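Local coordinates for protein glycosyl hydrolase, family 8 (Clostridium perfringens, PDB 3REN) that is an alpha-amylase with an (alpha/alpha)6-barrel fold, assigned to glycosyl hydrolase family 8, and probably hydrolyses alpha-linked glucose polymers, at residues 264-267 with 268-271; 196-199 with 200-204. All blocks are in the same frame, centred on the assembly; numbering follows the deposited sequence.

Contact 1: residues 264-267 with 268-271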
ATOM      1  N   PHE A 264     -21.636  -0.812  -2.333  1.00 14.46           N
ATOM      2  CA  PHE A 264     -20.431  -1.060  -1.506  1.00 13.67           C
ATOM      3  C   PHE A 264     -19.464  -1.826  -2.391  1.00 13.24           C
ATOM      4  O   PHE A 264     -19.855  -2.243  -3.485  1.00 13.76           O
ATOM      5  CB  PHE A 264     -20.773  -1.937  -0.310  1.00 13.40           C
ATOM      6  CG  PHE A 264     -21.605  -3.159  -0.676  1.00 15.06           C
ATOM      7  CD1 PHE A 264     -21.022  -4.262  -1.310  1.00 16.79           C
ATOM      8  CD2 PHE A 264     -22.969  -3.205  -0.364  1.00 14.94           C
ATOM      9  CE1 PHE A 264     -21.782  -5.401  -1.662  1.00 18.37           C
ATOM     10  CE2 PHE A 264     -23.754  -4.338  -0.698  1.00 17.92           C
ATOM     11  CZ  PHE A 264     -23.172  -5.431  -1.361  1.00 16.83           C
ATOM     12  N   LEU A 265     -18.231  -2.016  -1.910  1.00 12.38           N
ATOM     13  CA  LEU A 265     -17.263  -2.930  -2.520  1.00 12.59           C
ATOM     14  C   LEU A 265     -16.761  -3.923  -1.471  1.00 12.41           C
ATOM     15  O   LEU A 265     -16.573  -3.575  -0.285  1.00 12.68           O
ATOM     16  CB  LEU A 265     -16.099  -2.163  -3.166  1.00 12.87           C
ATOM     17  CG  LEU A 265     -16.480  -1.200  -4.300  1.00 13.46           C
ATOM     18  CD1 LEU A 265     -15.398  -0.104  -4.512  1.00 10.75           C
ATOM     19  CD2 LEU A 265     -16.757  -1.946  -5.651  1.00 15.87           C
ATOM     20  N   VAL A 266     -16.597  -5.172  -1.894  1.00 11.95           N
ATOM     21  CA  VAL A 266     -16.193  -6.224  -0.976  1.00 12.23           C
ATOM     22  C   VAL A 266     -14.848  -6.877  -1.387  1.00 12.44           C
ATOM     23  O   VAL A 266     -14.255  -6.498  -2.398  1.00 11.05           O
ATOM     24  CB  VAL A 266     -17.288  -7.321  -0.843  1.00 13.68           C
ATOM     25  CG1 VAL A 266     -18.477  -6.803  -0.014  1.00 11.98           C
ATOM     26  CG2 VAL A 266     -17.762  -7.790  -2.203  1.00 11.59           C
ATOM     27  N   ALA A 267     -14.393  -7.855  -0.597  1.00 12.60           N
ATOM     28  CA  ALA A 267     -13.021  -8.412  -0.719  1.00 13.12           C
ATOM     29  C   ALA A 267     -12.758  -9.241  -1.959  1.00 12.38           C
ATOM     30  O   ALA A 267     -11.623  -9.300  -2.445  1.00 12.09           O
ATOM     31  CB  ALA A 267     -12.656  -9.232   0.548  1.00 13.44           C
ATOM     32  N   THR A 268     -13.782  -9.940  -2.443  1.00 12.39           N
ATOM     33  CA  THR A 268     -13.641 -10.841  -3.590  1.00 12.85           C
ATOM     34  C   THR A 268     -14.873 -10.850  -4.533  1.00 13.32           C
ATOM     35  O   THR A 268     -16.036 -10.675  -4.084  1.00 12.07           O
ATOM     36  CB  THR A 268     -13.330 -12.356  -3.170  1.00 14.51           C
ATOM     37  OG1 THR A 268     -14.442 -12.948  -2.492  1.00 15.03           O
ATOM     38  CG2 THR A 268     -12.059 -12.505  -2.287  1.00 15.56           C
ATOM     39  N   TYR A 269     -14.608 -11.082  -5.821  1.00 11.70           N
ATOM     40  CA  TYR A 269     -15.651 -11.208  -6.833  1.00 12.39           C
ATOM     41  C   TYR A 269     -15.353 -12.432  -7.703  1.00 13.72           C
ATOM     42  O   TYR A 269     -14.195 -12.833  -7.850  1.00 13.17           O
ATOM     43  CB  TYR A 269     -15.662  -9.966  -7.719  1.00 12.70           C
ATOM     44  CG  TYR A 269     -16.090  -8.738  -6.940  1.00 11.85           C
ATOM     45  CD1 TYR A 269     -17.433  -8.441  -6.786  1.00 11.20           C
ATOM     46  CD2 TYR A 269     -15.153  -7.922  -6.324  1.00 10.46           C
ATOM     47  CE1 TYR A 269     -17.851  -7.348  -6.080  1.00 10.54           C
ATOM     48  CE2 TYR A 269     -15.542  -6.824  -5.613  1.00 12.28           C
ATOM     49  CZ  TYR A 269     -16.908  -6.546  -5.477  1.00 13.02           C
ATOM     50  OH  TYR A 269     -17.351  -5.462  -4.766  1.00  7.58           O
ATOM     51  N   ASN A 270     -16.389 -13.031  -8.277  1.00 13.97           N
ATOM     52  CA  ASN A 270     -16.179 -14.174  -9.158  1.00 13.92           C
ATOM     53  C   ASN A 270     -15.602 -13.687 -10.485  1.00 13.68           C
ATOM     54  O   ASN A 270     -16.104 -12.717 -11.043  1.00 14.09           O
ATOM     55  CB  ASN A 270     -17.513 -14.915  -9.378  1.00 14.13           C
ATOM     56  CG  ASN A 270     -17.364 -16.048 -10.378  1.00 16.56           C
ATOM     57  OD1 ASN A 270     -17.454 -15.830 -11.584  1.00 19.51           O
ATOM     58  ND2 ASN A 270     -17.019 -17.220  -9.886  1.00 17.58           N
ATOM     59  N   GLY A 271     -14.545 -14.330 -10.978  1.00 13.83           N
ATOM     60  CA  GLY A 271     -13.817 -13.879 -12.187  1.00 15.75           C
ATOM     61  C   GLY A 271     -14.596 -13.990 -13.504  1.00 16.94           C
ATOM     62  O   GLY A 271     -14.281 -13.320 -14.466  1.00 17.26           O
TER
HETATM   63  O   HOH W   1     -19.799  -4.952  -4.539  1.00 15.85           O

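Contact 2: residues 196-199 with 200-204. With EDO (1,2-ethanediol), chain K.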
ATOM      1  N   SER A 196       7.537  -5.807 -16.143  1.00 17.38           N
ATOM      2  CA  SER A 196       6.476  -5.600 -15.150  1.00 16.79           C
ATOM      3  C   SER A 196       5.136  -5.222 -15.788  1.00 17.52           C
ATOM      4  O   SER A 196       4.094  -5.851 -15.513  1.00 16.17           O
ATOM      5  CB  SER A 196       6.906  -4.503 -14.160  1.00 16.81           C
ATOM      6  OG  SER A 196       8.083  -4.928 -13.483  1.00 13.90           O
ATOM      7  N   ASN A 197       5.165  -4.222 -16.661  1.00 17.13           N
ATOM      8  CA  ASN A 197       3.957  -3.774 -17.291  1.00 17.98           C
ATOM      9  C   ASN A 197       3.350  -4.888 -18.182  1.00 18.46           C
ATOM     10  O   ASN A 197       2.118  -5.074 -18.228  1.00 17.57           O
ATOM     11  CB  ASN A 197       4.202  -2.492 -18.097  1.00 17.23           C
ATOM     12  CG  ASN A 197       2.905  -1.835 -18.522  1.00 19.42           C
ATOM     13  OD1 ASN A 197       1.991  -1.622 -17.694  1.00 17.17           O
ATOM     14  ND2 ASN A 197       2.791  -1.537 -19.824  1.00 17.41           N
ATOM     15  N   SER A 198       4.229  -5.649 -18.833  1.00 18.43           N
ATOM     16  CA  SER A 198       3.795  -6.778 -19.665  1.00 19.16           C
ATOM     17  C   SER A 198       3.134  -7.860 -18.817  1.00 18.03           C
ATOM     18  O   SER A 198       2.129  -8.413 -19.216  1.00 18.00           O
ATOM     19  CB  SER A 198       4.954  -7.321 -20.502  1.00 19.55           C
ATOM     20  OG  SER A 198       4.664  -8.621 -20.982  1.00 24.46           O
ATOM     21  N   ILE A 199       3.677  -8.125 -17.631  1.00 17.03           N
ATOM     22  CA  ILE A 199       3.067  -9.051 -16.678  1.00 16.28           C
ATOM     23  C   ILE A 199       1.648  -8.576 -16.300  1.00 17.10           C
ATOM     24  O   ILE A 199       0.691  -9.360 -16.333  1.00 17.18           O
ATOM     25  CB  ILE A 199       3.963  -9.250 -15.420  1.00 15.07           C
ATOM     26  CG1 ILE A 199       5.278  -9.924 -15.801  1.00 14.99           C
ATOM     27  CG2 ILE A 199       3.294 -10.080 -14.392  1.00 13.82           C
ATOM     28  CD1 ILE A 199       6.325 -10.047 -14.642  1.00 10.82           C
ATOM     29  N   ILE A 200       1.507  -7.288 -15.963  1.00 16.35           N
ATOM     30  CA  ILE A 200       0.207  -6.714 -15.630  0.50 16.53           C
ATOM     31  C   ILE A 200      -0.738  -6.866 -16.811  1.00 16.54           C
ATOM     32  O   ILE A 200      -1.848  -7.410 -16.689  1.00 18.10           O
ATOM     33  CB  ILE A 200       0.303  -5.190 -15.283  0.50 16.17           C
ATOM     34  CG1 ILE A 200       1.218  -4.944 -14.085  0.50 16.31           C
ATOM     35  CG2 ILE A 200      -1.085  -4.607 -15.047  0.50 14.53           C
ATOM     36  CD1 ILE A 200       0.962  -5.852 -12.950  0.50 15.11           C
ATOM     37  N   GLU A 201      -0.299  -6.388 -17.965  1.00 17.53           N
ATOM     38  CA  GLU A 201      -1.154  -6.367 -19.167  1.00 18.23           C
ATOM     39  C   GLU A 201      -1.649  -7.739 -19.629  1.00 18.97           C
ATOM     40  O   GLU A 201      -2.775  -7.861 -20.104  1.00 19.65           O
ATOM     41  CB  GLU A 201      -0.488  -5.596 -20.313  1.00 18.52           C
ATOM     42  CG  GLU A 201      -0.715  -4.100 -20.208  1.00 18.98           C
ATOM     43  CD  GLU A 201       0.043  -3.278 -21.249  1.00 21.42           C
ATOM     44  OE1 GLU A 201       0.792  -3.868 -22.044  1.00 24.19           O
ATOM     45  OE2 GLU A 201      -0.094  -2.021 -21.266  1.00 23.04           O
ATOM     46  N   ASN A 202      -0.825  -8.768 -19.448  1.00 18.70           N
ATOM     47  CA  ASN A 202      -1.205 -10.124 -19.785  1.00 18.76           C
ATOM     48  C   ASN A 202      -1.988 -10.831 -18.675  1.00 18.56           C
ATOM     49  O   ASN A 202      -2.370 -12.008 -18.815  1.00 18.07           O
ATOM     50  CB  ASN A 202       0.025 -10.957 -20.181  1.00 18.67           C
ATOM     51  CG  ASN A 202       0.619 -10.517 -21.534  1.00 20.96           C
ATOM     52  OD1 ASN A 202      -0.083 -10.450 -22.525  1.00 19.73           O
ATOM     53  ND2 ASN A 202       1.909 -10.211 -21.554  1.00 24.54           N
ATOM     54  N   GLY A 203      -2.252 -10.128 -17.583  1.00 18.22           N
ATOM     55  CA  GLY A 203      -2.917 -10.754 -16.458  1.00 17.13           C
ATOM     56  C   GLY A 203      -4.336 -10.304 -16.181  1.00 18.14           C
ATOM     57  O   GLY A 203      -4.831 -10.492 -15.058  1.00 17.84           O
ATOM     58  N   LYS A 204      -5.029  -9.742 -17.171  1.00 18.49           N
ATOM     59  CA  LYS A 204      -6.465  -9.465 -16.987  1.00 19.61           C
ATOM     60  C   LYS A 204      -7.234 -10.733 -16.717  1.00 19.97           C
ATOM     61  O   LYS A 204      -6.897 -11.786 -17.258  1.00 20.53           O
ATOM     62  CB  LYS A 204      -7.097  -8.806 -18.204  1.00 20.54           C
ATOM     63  CG  LYS A 204      -6.788  -7.329 -18.376  1.00 20.62           C
ATOM     64  CD  LYS A 204      -7.530  -6.463 -17.405  1.00 21.85           C
ATOM     65  CE  LYS A 204      -7.445  -5.004 -17.855  1.00 24.54           C
ATOM     66  NZ  LYS A 204      -8.032  -4.063 -16.844  1.00 27.18           N
TER
HETATM   67  C1  EDO K 378       4.940 -11.910 -19.134  1.00 32.46           C
HETATM   68  O1  EDO K 378       5.168 -10.621 -19.705  1.00 30.56           O
HETATM   69  C2  EDO K 378       3.452 -12.232 -19.129  1.00 31.22           C
HETATM   70  O2  EDO K 378       3.184 -12.879 -20.370  1.00 37.29           O

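Contact 1: residues 264-267 with 268-271
The phenol of Tyr269 reaches back along the loop that precedes its strand and takes a hydrogen bond from the backbone N of Val266, with Val266 N and Tyr269 OH 3.0 Å apart and the N-H nearly straight on the oxygen (167°). The same hydroxyl gives its proton to a water, which lies in the plane of the ring at its edge. That water in turn donates to the carbonyl of Phe264, 2.9 Å from its O, and thus ties the ring to a second backbone group.

Apolar contact follows the polar one: CG2 of Val266 packs 3.6 Å from Tyr269 CZ. Separately, CD2 of Leu265 lies against the hydroxyl oxygen, 3.7 Å from Tyr269 OH; both side chains cross that of the tyrosine at about a right angle. With CG of Tyr269 anti to its own carbonyl carbon (chi1 -67°), the ring extends back toward Val266. Trp254 and Phe231 pack edge-to-face with this ring, while Thr268 turns its hydroxyl to Thr277.

As acceptor from an amide and donor to a water, the buried hydroxyl has both hydrogen-bonding roles filled, and the loop leading from helix 249-262 is fastened to Tyr269 in strand 268-270.

Contact 2: residues 196-199 with 200-204
The carboxylate oxygen OE2 of Glu201 is gripped from two directions: it forms a salt bridge with Arg241 of helix 231-243 and receives a weak hydrogen bond from the side-chain amide of Asn197, one turn earlier. Asn197 ND2 stands 3.3 Å from Glu201 OE2 and its N-H is bent (134°), with the amide and carboxylate planes 60° apart. Arg241 NH1 also donates to Asn197 OD1, so one guanidinium nitrogen holds both side chains. CG of Asn197 lies anti to the backbone N (chi1 -168°), and its amide end swings back toward the extended chain of Glu201.

The backbone carries the last bonds of helix 188-201. Glu201 N donates to Asn197 O at 2.8 Å and Ile200 N to Ser196 O at 3.0 Å. Asn202 N still reaches Ser198 O at 3.0 Å, whereas Gly203 N turns to Ile200 O at 2.9 Å as the chain leaves the helix. The carbonyl of Ile199 accepts instead from the hydroxyl of Tyr223.

At the exposed side, a 1,2-ethanediol, probably from the crystallisation liquor, lies against Ser198 and Asn202, its O1 at the serine hydroxyl and its O2 3.2 Å from Asn202 ND2. The arginine probably favours the ionised form of Glu201, and their salt bridge ties the end of this helix to helix 231-243.

In the fold
Contact 2 precedes contact 1 along the chain. Their centres are 21 Å apart and their nearest atoms about 8 Å, so the two do not touch. Each centre lies about 19 Å from the centre of the chain in the (alpha/alpha)6 barrel. Helix 231-243 lies between them in sequence: Arg241 near its end serves contact 2, while Phe231 at its start pairs with Ala267 through the backbone in contact 1. Strand 228-230, just before that helix, pairs antiparallel with 268-270. Helix 249-262 meets Tyr269 of contact 1 through Trp254 and Lys258; Lys204, just past the end of helix 188-201 and outside contact 2 proper, packs on its Ser250 and Ser251.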